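Local coordinates for protein prophenoloxidase b (PDB 3WKY) that is a type 3 copper protein from crustacean haemolymph, the precursor of a phenoloxidase that probably oxidises monophenols and o-diphenols, at residues A[629-632]-A[636-639]; A[322-325]-A[330-333]; A[65-70]-A[74-79]. All coordinates share one frame; numbering follows the deposited sequence.

Contact 1 of 3, residues A[629-632]-A[636-639]; sequences PWPM and LERR. With EDO (1,2-ethanediol), chain N.
P631 and E637 meet by van der Waals contact, the proline ring and the glutamate chain crossing at about a right angle. CB of P631 lies 3.6 Å from OE2 of E637, so a ring methylene carbon abuts the carboxylate oxygen without a bond. On the backbone side, the carbonyl O of M632 comes 3.6 Å from CG of E637. R638 adds a looser touch: its NH2 is 4.4 Å from CG of P631, approaching obliquely. Only 129 Å² is buried in all; the two arms of the loop meet through a few atoms.

The polar ends are satisfied beyond the two segments. The E637 chain bends at chi2 (66°), and its first torsion, 26°, lies away from any staggered position; the carboxylate placed in this way accepts from Y414 OH and pairs with K408. R638 gives NH1 to P412 O and NH2 to N326 OD1, with its guanidinium also in a cation-pi contact with Y414, so this arginine is held from several directions.

At the outer end of the same arm, a 1,2-ethanediol, probably from the crystallisation liquor, receives two weak hydrogen bonds on its O1, from R639 NE (2.7 Å) and R639 NH2 (2.9 Å). The diol also bonds to S640 O and to G515 O of a second subunit.

Both arms belong to the long connection between strand 588-598 and helix 645-650 of the ig-like domain. L684 of a second subunit packs on W630 and P631. The 629-632 arm joins this domain to the copper-containing one by lying on helix 218-239, with M632 on L221 and Y224, and the 636-639 arm sends L636 onto F506 of strand 501-509.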
loop_
_atom_site.group_PDB
_atom_site.type_symbol
_atom_site.label_atom_id
_atom_site.label_comp_id
_atom_site.label_asym_id
_atom_site.label_seq_id
_atom_site.Cartn_x
_atom_site.Cartn_y
_atom_site.Cartn_z
ATOM N N PRO A 629 -21.243 -48.262 -5.966
ATOM C CA PRO A 629 -19.856 -48.046 -6.395
ATOM C C PRO A 629 -19.634 -46.695 -7.095
ATOM O O PRO A 629 -18.477 -46.281 -7.210
ATOM C CB PRO A 629 -19.616 -49.189 -7.383
ATOM C CG PRO A 629 -20.974 -49.465 -7.954
ATOM C CD PRO A 629 -21.948 -49.231 -6.831
ATOM N N TRP A 630 -20.696 -46.023 -7.535
ATOM C CA TRP A 630 -20.547 -44.753 -8.255
ATOM C C TRP A 630 -20.065 -43.662 -7.301
ATOM O O TRP A 630 -20.332 -43.724 -6.098
ATOM C CB TRP A 630 -21.863 -44.352 -8.927
ATOM C CG TRP A 630 -22.231 -45.308 -10.042
ATOM C CD1 TRP A 630 -23.206 -46.262 -10.010
ATOM C CD2 TRP A 630 -21.609 -45.407 -11.336
ATOM N NE1 TRP A 630 -23.236 -46.950 -11.209
ATOM C CE2 TRP A 630 -22.267 -46.447 -12.039
ATOM C CE3 TRP A 630 -20.567 -44.718 -11.970
ATOM C CZ2 TRP A 630 -21.905 -46.818 -13.340
ATOM C CZ3 TRP A 630 -20.211 -45.080 -13.265
ATOM C CH2 TRP A 630 -20.885 -46.127 -13.940
ATOM N N PRO A 631 -19.334 -42.664 -7.824
ATOM C CA PRO A 631 -18.889 -41.602 -6.906
ATOM C C PRO A 631 -20.089 -40.893 -6.275
ATOM O O PRO A 631 -21.152 -40.820 -6.902
ATOM C CB PRO A 631 -18.144 -40.635 -7.835
ATOM C CG PRO A 631 -17.604 -41.510 -8.925
ATOM C CD PRO A 631 -18.740 -42.525 -9.169
ATOM N N MET A 632 -19.948 -40.399 -5.048
ATOM C CA MET A 632 -21.051 -39.676 -4.415
ATOM C C MET A 632 -21.410 -38.434 -5.232
ATOM O O MET A 632 -20.525 -37.640 -5.597
ATOM C CB MET A 632 -20.673 -39.277 -2.990
ATOM C CG MET A 632 -20.374 -40.492 -2.100
ATOM S SD MET A 632 -19.864 -39.982 -0.452
ATOM C CE MET A 632 -18.843 -41.379 0.005
ATOM N N LEU A 636 -23.478 -35.907 -11.447
ATOM C CA LEU A 636 -23.418 -34.453 -11.560
ATOM C C LEU A 636 -22.234 -33.822 -10.809
ATOM O O LEU A 636 -22.361 -32.732 -10.252
ATOM C CB LEU A 636 -24.735 -33.839 -11.082
ATOM C CG LEU A 636 -25.955 -34.334 -11.878
ATOM C CD1 LEU A 636 -27.227 -33.727 -11.311
ATOM C CD2 LEU A 636 -25.796 -33.986 -13.351
ATOM N N GLU A 637 -21.096 -34.512 -10.795
ATOM C CA GLU A 637 -19.865 -33.905 -10.292
ATOM C C GLU A 637 -18.742 -33.979 -11.321
ATOM O O GLU A 637 -17.598 -33.667 -11.006
ATOM C CB GLU A 637 -19.427 -34.526 -8.953
ATOM C CG GLU A 637 -19.901 -35.972 -8.730
ATOM C CD GLU A 637 -19.282 -36.951 -9.702
ATOM O OE1 GLU A 637 -19.960 -37.315 -10.697
ATOM O OE2 GLU A 637 -18.131 -37.388 -9.463
ATOM N N ARG A 638 -19.061 -34.367 -12.557
ATOM C CA ARG A 638 -18.044 -34.352 -13.614
ATOM C C ARG A 638 -18.399 -33.411 -14.754
ATOM O O ARG A 638 -19.567 -33.109 -14.994
ATOM C CB ARG A 638 -17.794 -35.754 -14.207
ATOM C CG ARG A 638 -17.010 -36.693 -13.303
ATOM C CD ARG A 638 -16.395 -37.850 -14.075
ATOM N NE ARG A 638 -16.090 -38.974 -13.190
ATOM C CZ ARG A 638 -15.679 -40.168 -13.610
ATOM N NH1 ARG A 638 -15.493 -40.397 -14.909
ATOM N NH2 ARG A 638 -15.464 -41.131 -12.731
ATOM N N ARG A 639 -17.378 -32.988 -15.487
ATOM C CA ARG A 639 -17.614 -32.144 -16.641
ATOM C C ARG A 639 -18.259 -32.957 -17.762
ATOM O O ARG A 639 -18.193 -34.197 -17.777
ATOM C CB ARG A 639 -16.312 -31.513 -17.124
ATOM C CG ARG A 639 -15.316 -32.503 -17.679
ATOM C CD ARG A 639 -13.954 -31.833 -17.826
ATOM N NE ARG A 639 -13.265 -32.266 -19.036
ATOM C CZ ARG A 639 -12.305 -33.184 -19.068
ATOM N NH1 ARG A 639 -11.899 -33.772 -17.951
ATOM N NH2 ARG A 639 -11.743 -33.507 -20.226
HETATM C C1 EDO N . -15.399 -32.088 -21.828
HETATM O O1 EDO N . -14.235 -32.864 -21.490
HETATM C C2 EDO N . -15.155 -30.641 -21.407
HETATM O O2 EDO N . -16.172 -30.187 -20.498
#

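Contact 2 of 3, residues A[322-325]-A[330-333]; sequences RLTD and GEDY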
loop_
_atom_site.group_PDB
_atom_site.type_symbol
_atom_site.label_atom_id
_atom_site.label_comp_id
_atom_site.label_asym_id
_atom_site.label_seq_id
_atom_site.Cartn_x
_atom_site.Cartn_y
_atom_site.Cartn_z
ATOM N N ARG A 322 -1.954 -43.271 -7.942
ATOM C CA ARG A 322 -2.815 -42.690 -8.960
ATOM C C ARG A 322 -4.120 -42.157 -8.376
ATOM O O ARG A 322 -4.709 -42.778 -7.487
ATOM C CB ARG A 322 -3.136 -43.738 -10.035
ATOM C CG ARG A 322 -4.185 -43.308 -11.022
ATOM C CD ARG A 322 -4.325 -44.304 -12.180
ATOM N NE ARG A 322 -5.183 -45.433 -11.838
ATOM C CZ ARG A 322 -5.752 -46.224 -12.745
ATOM N NH1 ARG A 322 -5.549 -46.000 -14.037
ATOM N NH2 ARG A 322 -6.527 -47.224 -12.361
ATOM N N LEU A 323 -4.565 -41.004 -8.881
ATOM C CA LEU A 323 -5.861 -40.430 -8.538
ATOM C C LEU A 323 -6.837 -40.672 -9.678
ATOM O O LEU A 323 -6.638 -40.184 -10.792
ATOM C CB LEU A 323 -5.744 -38.910 -8.324
ATOM C CG LEU A 323 -4.869 -38.447 -7.166
ATOM C CD1 LEU A 323 -4.813 -36.901 -7.170
ATOM C CD2 LEU A 323 -5.425 -38.955 -5.836
ATOM N N THR A 324 -7.903 -41.421 -9.416
ATOM C CA THR A 324 -8.920 -41.622 -10.453
ATOM C C THR A 324 -10.279 -41.908 -9.833
ATOM O O THR A 324 -10.358 -42.595 -8.812
ATOM C CB THR A 324 -8.520 -42.777 -11.427
ATOM O OG1 THR A 324 -9.515 -42.907 -12.447
ATOM C CG2 THR A 324 -8.388 -44.111 -10.685
ATOM N N ASP A 325 -11.343 -41.369 -10.428
ATOM C CA ASP A 325 -12.690 -41.711 -9.989
ATOM C C ASP A 325 -13.285 -42.799 -10.896
ATOM O O ASP A 325 -14.480 -43.085 -10.822
ATOM C CB ASP A 325 -13.609 -40.484 -9.944
ATOM C CG ASP A 325 -13.364 -39.598 -8.711
ATOM O OD1 ASP A 325 -12.385 -39.844 -7.971
ATOM O OD2 ASP A 325 -14.154 -38.656 -8.488
ATOM N N GLY A 330 -10.651 -52.780 -6.179
ATOM C CA GLY A 330 -9.652 -52.741 -5.122
ATOM C C GLY A 330 -8.806 -51.468 -5.047
ATOM O O GLY A 330 -7.971 -51.334 -4.155
ATOM N N GLU A 331 -8.998 -50.543 -5.983
ATOM C CA GLU A 331 -8.255 -49.275 -5.965
ATOM C C GLU A 331 -9.075 -48.205 -5.249
ATOM O O GLU A 331 -10.300 -48.206 -5.328
ATOM C CB GLU A 331 -7.935 -48.829 -7.397
ATOM C CG GLU A 331 -7.081 -47.568 -7.498
ATOM C CD GLU A 331 -6.743 -47.197 -8.935
ATOM O OE1 GLU A 331 -7.451 -47.652 -9.861
ATOM O OE2 GLU A 331 -5.762 -46.452 -9.143
ATOM N N ASP A 332 -8.415 -47.290 -4.541
ATOM C CA ASP A 332 -9.155 -46.222 -3.873
ATOM C C ASP A 332 -9.669 -45.215 -4.908
ATOM O O ASP A 332 -9.130 -45.125 -6.018
ATOM C CB ASP A 332 -8.241 -45.507 -2.875
ATOM C CG ASP A 332 -9.014 -44.889 -1.725
ATOM O OD1 ASP A 332 -10.260 -44.762 -1.829
ATOM O OD2 ASP A 332 -8.371 -44.535 -0.719
ATOM N N TYR A 333 -10.708 -44.463 -4.550
ATOM C CA TYR A 333 -11.206 -43.392 -5.404
ATOM C C TYR A 333 -10.329 -42.155 -5.221
ATOM O O TYR A 333 -9.961 -41.815 -4.090
ATOM C CB TYR A 333 -12.633 -43.009 -5.004
ATOM C CG TYR A 333 -13.669 -44.095 -5.223
ATOM C CD1 TYR A 333 -13.731 -45.206 -4.379
ATOM C CD2 TYR A 333 -14.587 -44.001 -6.253
ATOM C CE1 TYR A 333 -14.674 -46.201 -4.573
ATOM C CE2 TYR A 333 -15.541 -44.994 -6.454
ATOM C CZ TYR A 333 -15.573 -46.088 -5.606
ATOM O OH TYR A 333 -16.523 -47.075 -5.799
HETATM O O HOH W 1 -7.605 -43.044 -7.100
HETATM O O HOH W 2 -4.644 -45.450 -6.987
#
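The guanidinium of R322 and the carboxylate of E331 meet edge to edge, their planes only 17° apart. Beneath one guanidinium face, displaced toward the rim, sits CB of T324, 4.3 Å from the plane. The edge facing E331 carries a side-on salt bridge: NE donates to OE2 at 2.9 Å with an N-H...O angle of 166°, and NH2 donates to OE1 at 2.7 Å. Each carboxylate oxygen uses its syn lone pair, and the two bonds together fix the rotation of both groups. An extended glutamate chain reaches across to an arginine that turns at chi3 (83°), presenting the guanidinium's NE side. The methyl CG2 of T324 packs 3.8 Å from E331 OE1. T324 O lies 3.6 Å from CA of Y333, whose ring makes a cation-pi contact with R217.

One water donates to both R322 O (2.7 Å) and E331 OE2 (2.6 Å). A second accepts from T324 N at 2.8 Å and lies close to R322 O and D332 O. E331 OE1 takes a further N-H from E328, and R322 NH1 bonds to C687 O of a second subunit. A methionine in place of R322 would probably leave the E331 carboxylate without its charged mate, held by the E328 amide and a water alone among the partners described.

The loop runs from strand 320-322 to Y333, the N-cap position of helix 334-343. D325 accepts the amide of I335 in that helix's first turn and ties it to helix 391-409 through Y407 and K408, while L323 packs on L337 and V338.

Contact 3 of 3, residues A[65-70]-A[74-79]; sequences EGIPFF and KQHSQA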
loop_
_atom_site.group_PDB
_atom_site.type_symbol
_atom_site.label_atom_id
_atom_site.label_comp_id
_atom_site.label_asym_id
_atom_site.label_seq_id
_atom_site.Cartn_x
_atom_site.Cartn_y
_atom_site.Cartn_z
ATOM N N GLU A 65 -10.182 -28.758 32.411
ATOM C CA GLU A 65 -11.568 -28.314 32.527
ATOM C C GLU A 65 -11.654 -26.822 32.216
ATOM O O GLU A 65 -10.678 -26.094 32.390
ATOM C CB GLU A 65 -12.092 -28.577 33.948
ATOM C CG GLU A 65 -13.555 -28.188 34.177
ATOM C CD GLU A 65 -13.742 -27.224 35.342
ATOM O OE1 GLU A 65 -13.061 -27.394 36.378
ATOM O OE2 GLU A 65 -14.575 -26.297 35.223
ATOM N N GLY A 66 -12.814 -26.360 31.766
ATOM C CA GLY A 66 -13.031 -24.933 31.591
ATOM C C GLY A 66 -12.767 -24.358 30.210
ATOM O O GLY A 66 -12.739 -23.133 30.041
ATOM N N ILE A 67 -12.557 -25.231 29.227
ATOM C CA ILE A 67 -12.416 -24.801 27.838
ATOM C C ILE A 67 -13.258 -25.728 26.969
ATOM O O ILE A 67 -13.603 -26.835 27.400
ATOM C CB ILE A 67 -10.944 -24.825 27.345
ATOM C CG1 ILE A 67 -10.373 -26.242 27.380
ATOM C CG2 ILE A 67 -10.067 -23.845 28.153
ATOM C CD1 ILE A 67 -8.982 -26.358 26.762
ATOM N N PRO A 68 -13.598 -25.283 25.749
ATOM C CA PRO A 68 -14.362 -26.165 24.858
ATOM C C PRO A 68 -13.536 -27.339 24.335
ATOM O O PRO A 68 -12.310 -27.354 24.484
ATOM C CB PRO A 68 -14.731 -25.241 23.683
ATOM C CG PRO A 68 -14.618 -23.848 24.225
ATOM C CD PRO A 68 -13.486 -23.913 25.212
ATOM N N PHE A 69 -14.212 -28.319 23.729
ATOM C CA PHE A 69 -13.544 -29.323 22.909
ATOM C C PHE A 69 -13.246 -28.693 21.551
ATOM O O PHE A 69 -14.168 -28.347 20.792
ATOM C CB PHE A 69 -14.460 -30.550 22.723
ATOM C CG PHE A 69 -14.051 -31.474 21.602
ATOM C CD1 PHE A 69 -12.754 -31.951 21.502
ATOM C CD2 PHE A 69 -14.995 -31.907 20.664
ATOM C CE1 PHE A 69 -12.384 -32.804 20.471
ATOM C CE2 PHE A 69 -14.636 -32.771 19.639
ATOM C CZ PHE A 69 -13.332 -33.220 19.534
ATOM N N PHE A 70 -11.963 -28.540 21.246
ATOM C CA PHE A 70 -11.543 -27.944 19.986
ATOM C C PHE A 70 -11.288 -29.043 18.965
ATOM O O PHE A 70 -10.177 -29.574 18.848
ATOM C CB PHE A 70 -10.312 -27.075 20.218
ATOM C CG PHE A 70 -10.603 -25.852 21.034
ATOM C CD1 PHE A 70 -11.675 -25.033 20.710
ATOM C CD2 PHE A 70 -9.847 -25.551 22.153
ATOM C CE1 PHE A 70 -11.965 -23.910 21.470
ATOM C CE2 PHE A 70 -10.127 -24.431 22.912
ATOM C CZ PHE A 70 -11.188 -23.614 22.574
ATOM N N LYS A 74 -5.294 -31.208 17.040
ATOM C CA LYS A 74 -4.771 -32.575 17.133
ATOM C C LYS A 74 -4.786 -33.147 18.555
ATOM O O LYS A 74 -5.134 -34.309 18.773
ATOM C CB LYS A 74 -3.348 -32.618 16.580
ATOM C CG LYS A 74 -2.694 -33.989 16.621
ATOM C CD LYS A 74 -1.195 -33.874 16.401
ATOM C CE LYS A 74 -0.581 -35.214 16.026
ATOM N NZ LYS A 74 0.909 -35.161 16.048
ATOM N N GLN A 75 -4.383 -32.327 19.520
ATOM C CA GLN A 75 -4.333 -32.777 20.902
ATOM C C GLN A 75 -5.735 -33.034 21.466
ATOM O O GLN A 75 -5.959 -34.045 22.147
ATOM C CB GLN A 75 -3.551 -31.778 21.768
ATOM C CG GLN A 75 -2.047 -31.765 21.489
ATOM C CD GLN A 75 -1.624 -30.789 20.387
ATOM O OE1 GLN A 75 -2.449 -30.098 19.783
ATOM N NE2 GLN A 75 -0.321 -30.731 20.130
ATOM N N HIS A 76 -6.679 -32.146 21.170
ATOM C CA HIS A 76 -8.050 -32.331 21.634
ATOM C C HIS A 76 -8.687 -33.566 20.993
ATOM O O HIS A 76 -9.370 -34.332 21.674
ATOM C CB HIS A 76 -8.911 -31.093 21.365
ATOM C CG HIS A 76 -8.744 -30.000 22.377
ATOM N ND1 HIS A 76 -9.816 -29.396 22.999
ATOM C CD2 HIS A 76 -7.636 -29.401 22.878
ATOM C CE1 HIS A 76 -9.377 -28.475 23.837
ATOM N NE2 HIS A 76 -8.058 -28.452 23.779
ATOM N N SER A 77 -8.474 -33.754 19.693
ATOM C CA SER A 77 -9.058 -34.916 19.034
ATOM C C SER A 77 -8.458 -36.225 19.564
ATOM O O SER A 77 -9.186 -37.209 19.710
ATOM C CB SER A 77 -8.962 -34.822 17.504
ATOM O OG SER A 77 -7.623 -34.704 17.079
ATOM N N GLN A 78 -7.164 -36.230 19.875
ATOM C CA GLN A 78 -6.534 -37.431 20.419
ATOM C C GLN A 78 -7.126 -37.781 21.786
ATOM O O GLN A 78 -7.249 -38.955 22.137
ATOM C CB GLN A 78 -5.012 -37.266 20.519
ATOM C CG GLN A 78 -4.265 -38.562 20.880
ATOM C CD GLN A 78 -4.405 -39.635 19.810
ATOM O OE1 GLN A 78 -4.149 -39.389 18.633
ATOM N NE2 GLN A 78 -4.815 -40.830 20.219
ATOM N N ALA A 79 -7.496 -36.758 22.554
ATOM C CA ALA A 79 -8.057 -36.963 23.880
ATOM C C ALA A 79 -9.444 -37.592 23.793
ATOM O O ALA A 79 -9.776 -38.501 24.563
ATOM C CB ALA A 79 -8.109 -35.657 24.648
#
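H76 is gripped by the chain just ahead of its own helix. Over one face of the imidazole lies CB of F70, 3.9 Å from the ring centroid; the two side chains run side by side, and the two rings meet obliquely, planes 40° apart, with CD2 of F70 3.4 Å from CE1 of H76. At the imidazole edge stand P68 O, 3.2 Å from CE1, and CD1 of I67, 3.6 Å from the same carbon. F69 slides past in the opposite sense, directing the edge of its ring at the backbone, with CE1 3.6 Å from H76 O. F69 CG, anti to the backbone N (chi1 164°), sets the ring along the helix flank.

This is the entry to helix 74-89 in the all-alpha domain of the hemocyanin family. The short connection includes F72, which lines the dicopper-oxygen pocket and is probably the counterpart of the phenylalanine shielding that site in arthropod hemocyanins; the F69 side chain comes no nearer than about 11 Å to the cluster.

Farther out, N73 OD1 receives the amide of H76, Y208 hydrogen-bonds to S77 OG, and N108 holds I67 O. F69 rests on A110 and A114 of helix 109-122.

Contacts 1 and 2 are neighbours, their centres 13 Å apart. Y333 OH probably bonds to P629 O, 2.5 Å away, and K408 pairs with both D325 and E637, so that one lysine lies between two acids. Together they join the copper-containing and ig-like domains, and both touch the second subunit. Contact 1 is buried and touches through sparse van der Waals approaches of carbons to polar atoms, its charged ends being paired elsewhere, whereas contact 2, partly buried, relies on a salt bridge and waters. Contact 3, also buried, lies in the all-alpha domain, nearest atoms about 20 Å from contact 2 and 21 Å from contact 1; there aromatic rings pack on a helix start.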